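Phosphoglycerol transferase (Streptococcus pyogenes, PDB 5U9Z) probably transfers glycerol phosphate onto the rhamnose polysaccharide of the streptococcal cell wall, through a manganese-binding domain of the alkaline phosphatase superfamily. Local coordinates at residues Ile41-Glu46 with Val264-Asp269. Numbering follows the deposited sequence.
Sequences IYLLSE and VVFYGD. With MN (manganese (II) ion), chain C.
A chi2 of 58° bends the side chain of E46, and a chi1 of 57° sets CG of D269 between its own backbone N and carbonyl carbon, bringing both carboxylates to one manganese ion. E46 chelates it with both oxygens, OE2 at 2.1 Å and OE1 at 2.3 Å, whereas D269 binds through OD2 alone, at 2.1 Å. The carboxylate planes stand 80° apart, and D269 OD1 is held by the backbone N of S47. Behind the metal, strands 41-45 and 264-268 run parallel, joined by four backbone hydrogen bonds, of which Y267 N to L43 O is the longest at 3.3 Å. On one face of the sheet, L43 CD2 lies 3.6 Å from F266 CD2, in the plane of the ring at its edge. On the other, L44 CA lies over the Y267 ring, a CH-pi contact 4.2 Å from the centroid, and L44 CD2 packs 3.6 Å from D269 CG, linking this hydrophobic layer to the metal ligand. T88 and H270 add further ligands. Adjacent parallel strands delivering acidic metal ligands from their C-terminal ends are characteristic of the alkaline phosphatase superfamily.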
loop_
_atom_site.group_PDB
_atom_site.type_symbol
_atom_site.label_atom_id
_atom_site.label_comp_id
_atom_site.label_asym_id
_atom_site.label_seq_id
_atom_site.Cartn_x
_atom_site.Cartn_y
_atom_site.Cartn_z
ATOM N N ILE A 41 -9.396 4.277 2.238
ATOM C CA ILE A 41 -9.129 4.039 0.825
ATOM C C ILE A 41 -7.655 3.674 0.696
ATOM O O ILE A 41 -6.779 4.524 0.905
ATOM C CB ILE A 41 -9.472 5.265 -0.033
ATOM C CG1 ILE A 41 -10.935 5.673 0.179
ATOM C CG2 ILE A 41 -9.209 4.977 -1.508
ATOM C CD1 ILE A 41 -11.283 7.023 -0.394
ATOM N N TYR A 42 -7.374 2.412 0.369
ATOM C CA TYR A 42 -6.023 1.989 0.009
ATOM C C TYR A 42 -5.849 2.213 -1.489
ATOM O O TYR A 42 -6.518 1.570 -2.304
ATOM C CB TYR A 42 -5.779 0.531 0.388
ATOM C CG TYR A 42 -5.420 0.319 1.846
ATOM C CD1 TYR A 42 -5.699 1.288 2.801
ATOM C CD2 TYR A 42 -4.792 -0.848 2.264
ATOM C CE1 TYR A 42 -5.371 1.097 4.128
ATOM C CE2 TYR A 42 -4.459 -1.045 3.590
ATOM C CZ TYR A 42 -4.754 -0.068 4.518
ATOM O OH TYR A 42 -4.428 -0.252 5.840
ATOM N N LEU A 43 -4.957 3.130 -1.848
ATOM C CA LEU A 43 -4.834 3.626 -3.216
ATOM C C LEU A 43 -3.422 3.338 -3.719
ATOM O O LEU A 43 -2.474 4.061 -3.391
ATOM C CB LEU A 43 -5.166 5.116 -3.263
ATOM C CG LEU A 43 -5.334 5.812 -4.612
ATOM C CD1 LEU A 43 -6.267 5.052 -5.533
ATOM C CD2 LEU A 43 -5.871 7.217 -4.369
ATOM N N LEU A 44 -3.289 2.277 -4.512
ATOM C CA LEU A 44 -2.020 1.903 -5.129
ATOM C C LEU A 44 -1.889 2.673 -6.437
ATOM O O LEU A 44 -2.593 2.382 -7.410
ATOM C CB LEU A 44 -1.964 0.394 -5.360
ATOM C CG LEU A 44 -0.630 -0.240 -5.768
ATOM C CD1 LEU A 44 -0.700 -1.753 -5.588
ATOM C CD2 LEU A 44 -0.252 0.088 -7.203
ATOM N N SER A 45 -0.992 3.659 -6.460
ATOM C CA SER A 45 -0.749 4.468 -7.654
ATOM C C SER A 45 0.363 3.801 -8.455
ATOM O O SER A 45 1.546 3.929 -8.126
ATOM C CB SER A 45 -0.392 5.899 -7.267
ATOM O OG SER A 45 -0.306 6.736 -8.411
ATOM N N GLU A 46 -0.022 3.096 -9.516
ATOM C CA GLU A 46 0.902 2.272 -10.287
ATOM C C GLU A 46 2.119 3.069 -10.740
ATOM O O GLU A 46 1.988 4.113 -11.388
ATOM C CB GLU A 46 0.166 1.681 -11.496
ATOM C CG GLU A 46 1.049 0.961 -12.510
ATOM C CD GLU A 46 1.824 -0.184 -11.900
ATOM O OE1 GLU A 46 3.072 -0.141 -11.920
ATOM O OE2 GLU A 46 1.181 -1.122 -11.390
ATOM N N VAL A 264 -7.024 8.266 3.424
ATOM C CA VAL A 264 -6.465 7.698 2.202
ATOM C C VAL A 264 -5.031 7.268 2.479
ATOM O O VAL A 264 -4.239 8.042 3.031
ATOM C CB VAL A 264 -6.514 8.704 1.038
ATOM C CG1 VAL A 264 -5.865 8.119 -0.213
ATOM C CG2 VAL A 264 -7.951 9.109 0.750
ATOM N N VAL A 265 -4.702 6.037 2.093
ATOM C CA VAL A 265 -3.334 5.531 2.113
ATOM C C VAL A 265 -2.879 5.476 0.659
ATOM O O VAL A 265 -3.284 4.589 -0.099
ATOM C CB VAL A 265 -3.228 4.161 2.795
ATOM C CG1 VAL A 265 -1.808 3.619 2.686
ATOM C CG2 VAL A 265 -3.639 4.262 4.259
ATOM N N PHE A 266 -2.037 6.431 0.274
ATOM C CA PHE A 266 -1.577 6.609 -1.098
ATOM C C PHE A 266 -0.110 6.209 -1.202
ATOM O O PHE A 266 0.701 6.582 -0.348
ATOM C CB PHE A 266 -1.756 8.072 -1.517
ATOM C CG PHE A 266 -1.484 8.347 -2.972
ATOM C CD1 PHE A 266 -0.204 8.643 -3.413
ATOM C CD2 PHE A 266 -2.519 8.352 -3.893
ATOM C CE1 PHE A 266 0.040 8.914 -4.751
ATOM C CE2 PHE A 266 -2.281 8.622 -5.230
ATOM C CZ PHE A 266 -1.002 8.905 -5.658
ATOM N N TYR A 267 0.232 5.463 -2.248
ATOM C CA TYR A 267 1.605 4.992 -2.381
ATOM C C TYR A 267 1.836 4.446 -3.780
ATOM O O TYR A 267 0.929 3.884 -4.404
ATOM C CB TYR A 267 1.927 3.908 -1.343
ATOM C CG TYR A 267 1.250 2.581 -1.612
ATOM C CD1 TYR A 267 -0.086 2.380 -1.287
ATOM C CD2 TYR A 267 1.950 1.526 -2.185
ATOM C CE1 TYR A 267 -0.706 1.169 -1.530
ATOM C CE2 TYR A 267 1.339 0.310 -2.429
ATOM C CZ TYR A 267 0.011 0.136 -2.099
ATOM O OH TYR A 267 -0.603 -1.072 -2.342
ATOM N N GLY A 268 3.066 4.611 -4.261
ATOM C CA GLY A 268 3.508 3.934 -5.466
ATOM C C GLY A 268 4.045 2.556 -5.117
ATOM O O GLY A 268 4.757 2.383 -4.130
ATOM N N ASP A 269 3.674 1.566 -5.930
ATOM C CA ASP A 269 4.095 0.203 -5.622
ATOM C C ASP A 269 5.572 -0.014 -5.938
ATOM O O ASP A 269 6.244 -0.780 -5.235
ATOM C CB ASP A 269 3.215 -0.808 -6.364
ATOM C CG ASP A 269 3.218 -0.612 -7.862
ATOM O OD1 ASP A 269 3.536 0.502 -8.323
ATOM O OD2 ASP A 269 2.899 -1.586 -8.583
HETATM MN MN MN C . 2.938 -2.030 -10.633
HETATM O O HOH W 1 3.117 -3.331 -12.511
#